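Local structure of GTP-binding protein (Thermus thermophilus, 2DBY) at residues 28-33 against 65-70; 91-96 against 133-138. The protein binds guanine nucleotide as an Obg-family P-loop protein and is probably a ribosome-associated ATPase that works with magnesium. All coordinates share one frame; numbering follows the deposited sequence.

Overall arrangement
Both contacts lie within the Obg-type G domain, at separate places in it. Contact 1 (28-33 against 65-70) closes first along the chain: the loop after helix 14-25 reaches strand 66-75 at the surface. That strand then leads on towards helix 91-98, whose first turns pack on the long helix 124-156 in contact 2 (91-96 against 133-138). The contact centres are 32 Å apart and their nearest atoms about 14 Å, so neither touches the other. Contact 2 is the one near the nucleotide site, with the side chain of Phe93 about 7 Å from that of Lys14 and about 12 Å from GDP; contact 1 lies away from the annotated sites.

Contact 1: residues 28-33 against 65-70; sequences AANYPF and PVVPTH. With FMT (formic acid), chain E.
His70 and Pro32 meet in a surface contact of the P-loop G domain, where the loop between helix 14-25 and strand 40-44 leans on the interrupted strand 66-75; the polar link runs through a bound formic acid, probably from the crystallisation liquor, and a water, while the direct touches are van der Waals. Pro32 approaches His70 from the opposite direction, its CG 3.4 Å from His70 NE2, and Asn30 O comes in obliquely to the ring, 3.1 Å from His70 CE1. With chi1 at 54°, the imidazole sits between its own backbone N and carbonyl carbon, turned so that ND1 meets the formic acid. His70 ND1 donates to FMT O1 over 2.8 Å, nearly straight at 173°, while Ala29 N holds FMT O2 at 2.8 Å; a weak bond from Asn30 N also reaches O1. An alanine in place of His70 would probably leave FMT O1 with little more than that weak bond and open a gap beside the Pro32 ring. Val42 of the neighbouring antiparallel strand 40-44 touches both side chains. At the other end Ala29 CB rests 4.1 Å from Val67 CG1. Water 1 lies between the segments, 2.8 Å from Asn30 OD1 and 2.9 Å from Pro68 O.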
loop_
_atom_site.group_PDB
_atom_site.type_symbol
_atom_site.label_atom_id
_atom_site.label_comp_id
_atom_site.label_asym_id
_atom_site.label_seq_id
_atom_site.Cartn_x
_atom_site.Cartn_y
_atom_site.Cartn_z
ATOM N N ALA A 28 16.996 -0.621 -3.723
ATOM C CA ALA A 28 16.058 -0.802 -4.830
ATOM C C ALA A 28 16.631 -1.026 -6.234
ATOM O O ALA A 28 17.624 -0.412 -6.614
ATOM C CB ALA A 28 15.079 0.398 -4.858
ATOM N N ALA A 29 15.967 -1.894 -6.997
ATOM C CA ALA A 29 16.378 -2.222 -8.373
ATOM C C ALA A 29 15.856 -1.212 -9.383
ATOM O O ALA A 29 16.478 -0.983 -10.431
ATOM C CB ALA A 29 15.880 -3.646 -8.757
ATOM N N ASN A 30 14.706 -0.616 -9.083
ATOM C CA ASN A 30 14.099 0.362 -9.986
ATOM C C ASN A 30 13.429 1.410 -9.132
ATOM O O ASN A 30 12.733 1.081 -8.164
ATOM C CB ASN A 30 13.049 -0.293 -10.874
ATOM C CG ASN A 30 13.643 -1.325 -11.800
ATOM O OD1 ASN A 30 13.585 -2.538 -11.541
ATOM N ND2 ASN A 30 14.245 -0.853 -12.878
ATOM N N TYR A 31 13.629 2.667 -9.500
ATOM C CA TYR A 31 13.064 3.759 -8.742
ATOM C C TYR A 31 11.970 4.521 -9.442
ATOM O O TYR A 31 12.143 4.966 -10.577
ATOM C CB TYR A 31 14.143 4.774 -8.383
ATOM C CG TYR A 31 15.209 4.254 -7.446
ATOM C CD1 TYR A 31 16.441 3.793 -7.931
ATOM C CD2 TYR A 31 14.974 4.208 -6.075
ATOM C CE1 TYR A 31 17.426 3.298 -7.046
ATOM C CE2 TYR A 31 15.932 3.709 -5.196
ATOM C CZ TYR A 31 17.146 3.265 -5.679
ATOM O OH TYR A 31 18.073 2.825 -4.766
ATOM N N PRO A 32 10.829 4.697 -8.761
ATOM C CA PRO A 32 9.695 5.447 -9.313
ATOM C C PRO A 32 10.238 6.880 -9.359
ATOM O O PRO A 32 11.003 7.296 -8.468
ATOM C CB PRO A 32 8.616 5.299 -8.235
ATOM C CG PRO A 32 8.983 4.002 -7.526
ATOM C CD PRO A 32 10.495 4.111 -7.447
ATOM N N PHE A 33 9.847 7.651 -10.369
ATOM C CA PHE A 33 10.355 9.018 -10.492
ATOM C C PHE A 33 10.082 9.859 -9.245
ATOM O O PHE A 33 10.875 10.726 -8.887
ATOM C CB PHE A 33 9.725 9.701 -11.711
ATOM C CG PHE A 33 10.464 10.932 -12.162
ATOM C CD1 PHE A 33 9.819 12.159 -12.242
ATOM C CD2 PHE A 33 11.800 10.848 -12.548
ATOM C CE1 PHE A 33 10.496 13.290 -12.708
ATOM C CE2 PHE A 33 12.483 11.978 -13.015
ATOM C CZ PHE A 33 11.831 13.191 -13.095
ATOM N N PRO A 65 18.634 -13.704 -13.248
ATOM C CA PRO A 65 18.593 -12.782 -12.115
ATOM C C PRO A 65 17.119 -12.559 -11.755
ATOM O O PRO A 65 16.232 -12.721 -12.608
ATOM C CB PRO A 65 19.217 -11.508 -12.684
ATOM C CG PRO A 65 20.045 -11.983 -13.838
ATOM C CD PRO A 65 19.192 -13.051 -14.445
ATOM N N VAL A 66 16.857 -12.197 -10.505
ATOM C CA VAL A 66 15.492 -11.915 -10.080
ATOM C C VAL A 66 15.389 -10.409 -9.795
ATOM O O VAL A 66 16.345 -9.790 -9.312
ATOM C CB VAL A 66 15.089 -12.707 -8.797
ATOM C CG1 VAL A 66 15.151 -14.185 -9.058
ATOM C CG2 VAL A 66 15.998 -12.338 -7.631
ATOM N N VAL A 67 14.242 -9.831 -10.129
ATOM C CA VAL A 67 13.984 -8.400 -9.927
ATOM C C VAL A 67 12.704 -8.284 -9.114
ATOM O O VAL A 67 11.618 -8.572 -9.603
ATOM C CB VAL A 67 13.779 -7.663 -11.269
ATOM C CG1 VAL A 67 13.583 -6.163 -10.999
ATOM C CG2 VAL A 67 15.000 -7.870 -12.177
ATOM N N PRO A 68 12.811 -7.859 -7.849
ATOM C CA PRO A 68 11.555 -7.766 -7.097
ATOM C C PRO A 68 10.840 -6.458 -7.356
ATOM O O PRO A 68 11.388 -5.540 -7.983
ATOM C CB PRO A 68 12.011 -7.848 -5.643
ATOM C CG PRO A 68 13.322 -7.074 -5.687
ATOM C CD PRO A 68 13.975 -7.520 -7.003
ATOM N N THR A 69 9.605 -6.388 -6.885
ATOM C CA THR A 69 8.855 -5.137 -6.969
ATOM C C THR A 69 9.076 -4.424 -5.617
ATOM O O THR A 69 9.984 -4.793 -4.859
ATOM C CB THR A 69 7.352 -5.374 -7.294
ATOM O OG1 THR A 69 6.701 -4.105 -7.451
ATOM C CG2 THR A 69 6.642 -6.180 -6.187
ATOM N N HIS A 70 8.265 -3.419 -5.305
ATOM C CA HIS A 70 8.457 -2.648 -4.086
ATOM C C HIS A 70 7.185 -1.889 -3.713
ATOM O O HIS A 70 6.204 -1.891 -4.469
ATOM C CB HIS A 70 9.587 -1.637 -4.326
ATOM C CG HIS A 70 9.367 -0.761 -5.527
ATOM N ND1 HIS A 70 10.297 -0.625 -6.535
ATOM C CD2 HIS A 70 8.320 0.023 -5.877
ATOM C CE1 HIS A 70 9.831 0.201 -7.457
ATOM N NE2 HIS A 70 8.632 0.609 -7.082
HETATM C C FMT E . 12.810 -2.960 -5.919
HETATM O O1 FMT E . 12.673 -2.055 -6.705
HETATM O O2 FMT E . 14.009 -3.513 -5.744
HETATM O O HOH W 1 11.736 -3.077 -9.503
#

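Contact 2: residues 91-96 against 133-138; sequences NQFLAH and TELLLA
Leu94 and Leu135 meet through matching torsions: each has CG anti to its carbonyl carbon (chi1 -64° and -57°) and an extended chi2, which carries the methyl ends into the space between the helices. Here helix 91-98 of the G domain packs on the long helix 124-156, whose 133-167 part is predicted to be a coiled coil. The leucine side chains run antiparallel alongside one another, and their CD2 methyls come to 4.0 Å. Ala138 CB faces the fork of Leu94, 4.1 Å from both CD1 and CD2. Phe93 brings CE2 to 4.2 Å from the same Leu135 CD2, which lies oblique to its ring, so that this one methyl touches both Phe93 and Leu94. The short axes cross at -79° with a closest approach of 11.1 Å, a wide separation bridged by the long leucine and phenylalanine side chains. Leu199 touches Leu94 and Thr200 touches Leu135, adding to the same packing. Glu134 brings its backbone O to 4.1 Å from Leu94 CD2, but its carboxylate is engaged elsewhere, with OE2 hydrogen-bonded to His84. The chemistry across the two segments is therefore apolar, implying that the near-perpendicular helices are held here by dispersion and burial, without directional polar bonds.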
loop_
_atom_site.group_PDB
_atom_site.type_symbol
_atom_site.label_atom_id
_atom_site.label_comp_id
_atom_site.label_asym_id
_atom_site.label_seq_id
_atom_site.Cartn_x
_atom_site.Cartn_y
_atom_site.Cartn_z
ATOM N N ASN A 91 -2.022 23.435 6.891
ATOM C CA ASN A 91 -2.388 23.302 5.481
ATOM C C ASN A 91 -1.455 22.423 4.656
ATOM O O ASN A 91 -1.913 21.691 3.756
ATOM C CB ASN A 91 -2.489 24.667 4.801
ATOM C CG ASN A 91 -3.765 25.398 5.142
ATOM O OD1 ASN A 91 -4.668 24.851 5.776
ATOM N ND2 ASN A 91 -3.858 26.641 4.699
ATOM N N GLN A 92 -0.164 22.515 4.950
ATOM C CA GLN A 92 0.849 21.731 4.236
ATOM C C GLN A 92 0.635 20.241 4.487
ATOM O O GLN A 92 0.715 19.438 3.579
ATOM C CB GLN A 92 2.252 22.131 4.691
ATOM C CG GLN A 92 2.728 23.488 4.169
ATOM C CD GLN A 92 3.056 23.469 2.687
ATOM O OE1 GLN A 92 2.175 23.301 1.840
ATOM N NE2 GLN A 92 4.336 23.642 2.366
ATOM N N PHE A 93 0.364 19.883 5.733
ATOM C CA PHE A 93 0.115 18.493 6.081
ATOM C C PHE A 93 -1.065 17.955 5.273
ATOM O O PHE A 93 -0.985 16.889 4.677
ATOM C CB PHE A 93 -0.154 18.391 7.584
ATOM C CG PHE A 93 -0.490 16.987 8.052
ATOM C CD1 PHE A 93 0.518 16.044 8.234
ATOM C CD2 PHE A 93 -1.821 16.621 8.316
ATOM C CE1 PHE A 93 0.212 14.730 8.688
ATOM C CE2 PHE A 93 -2.155 15.329 8.761
ATOM C CZ PHE A 93 -1.129 14.366 8.953
ATOM N N LEU A 94 -2.173 18.689 5.230
ATOM C CA LEU A 94 -3.324 18.225 4.458
ATOM C C LEU A 94 -2.974 18.085 2.975
ATOM O O LEU A 94 -3.404 17.145 2.310
ATOM C CB LEU A 94 -4.497 19.203 4.583
ATOM C CG LEU A 94 -5.086 19.368 5.988
ATOM C CD1 LEU A 94 -6.128 20.505 5.979
ATOM C CD2 LEU A 94 -5.739 18.033 6.423
ATOM N N ALA A 95 -2.205 19.032 2.454
ATOM C CA ALA A 95 -1.844 18.974 1.042
ATOM C C ALA A 95 -1.028 17.721 0.751
ATOM O O ALA A 95 -1.199 17.097 -0.306
ATOM C CB ALA A 95 -1.050 20.200 0.650
ATOM N N HIS A 96 -0.135 17.378 1.669
ATOM C CA HIS A 96 0.708 16.191 1.503
ATOM C C HIS A 96 -0.120 14.921 1.619
ATOM O O HIS A 96 0.072 13.986 0.831
ATOM C CB HIS A 96 1.856 16.196 2.509
ATOM C CG HIS A 96 2.874 17.262 2.244
ATOM N ND1 HIS A 96 3.661 17.808 3.236
ATOM C CD2 HIS A 96 3.229 17.887 1.098
ATOM C CE1 HIS A 96 4.454 18.726 2.711
ATOM N NE2 HIS A 96 4.212 18.793 1.415
ATOM N N THR A 133 -8.923 13.954 13.712
ATOM C CA THR A 133 -9.759 15.155 13.847
ATOM C C THR A 133 -9.456 16.183 12.741
ATOM O O THR A 133 -10.376 16.722 12.122
ATOM C CB THR A 133 -9.590 15.735 15.254
ATOM O OG1 THR A 133 -10.310 14.875 16.156
ATOM C CG2 THR A 133 -10.138 17.167 15.351
ATOM N N GLU A 134 -8.177 16.431 12.450
ATOM C CA GLU A 134 -7.839 17.372 11.383
ATOM C C GLU A 134 -8.324 16.863 10.007
ATOM O O GLU A 134 -8.787 17.637 9.155
ATOM C CB GLU A 134 -6.321 17.615 11.328
ATOM C CG GLU A 134 -5.730 18.316 12.583
ATOM C CD GLU A 134 -6.510 19.559 13.013
ATOM O OE1 GLU A 134 -7.227 19.480 14.039
ATOM O OE2 GLU A 134 -6.409 20.606 12.333
ATOM N N LEU A 135 -8.222 15.557 9.771
ATOM C CA LEU A 135 -8.680 15.031 8.471
ATOM C C LEU A 135 -10.210 15.145 8.342
ATOM O O LEU A 135 -10.739 15.433 7.259
ATOM C CB LEU A 135 -8.276 13.562 8.299
ATOM C CG LEU A 135 -6.773 13.255 8.412
ATOM C CD1 LEU A 135 -6.545 11.786 8.041
ATOM C CD2 LEU A 135 -5.986 14.151 7.467
ATOM N N LEU A 136 -10.896 14.914 9.455
ATOM C CA LEU A 136 -12.350 15.002 9.482
ATOM C C LEU A 136 -12.787 16.431 9.200
ATOM O O LEU A 136 -13.699 16.638 8.421
ATOM C CB LEU A 136 -12.897 14.569 10.849
ATOM C CG LEU A 136 -13.000 13.076 11.127
ATOM C CD1 LEU A 136 -13.130 12.854 12.624
ATOM C CD2 LEU A 136 -14.214 12.498 10.392
ATOM N N LEU A 137 -12.129 17.414 9.820
ATOM C CA LEU A 137 -12.497 18.807 9.611
ATOM C C LEU A 137 -12.341 19.186 8.147
ATOM O O LEU A 137 -13.182 19.896 7.580
ATOM C CB LEU A 137 -11.641 19.726 10.501
ATOM C CG LEU A 137 -12.006 19.637 11.990
ATOM C CD1 LEU A 137 -10.973 20.418 12.818
ATOM C CD2 LEU A 137 -13.387 20.206 12.212
ATOM N N ALA A 138 -11.271 18.719 7.511
ATOM C CA ALA A 138 -11.081 19.045 6.099
ATOM C C ALA A 138 -12.165 18.384 5.235
ATOM O O ALA A 138 -12.701 19.001 4.292
ATOM C CB ALA A 138 -9.679 18.578 5.631
#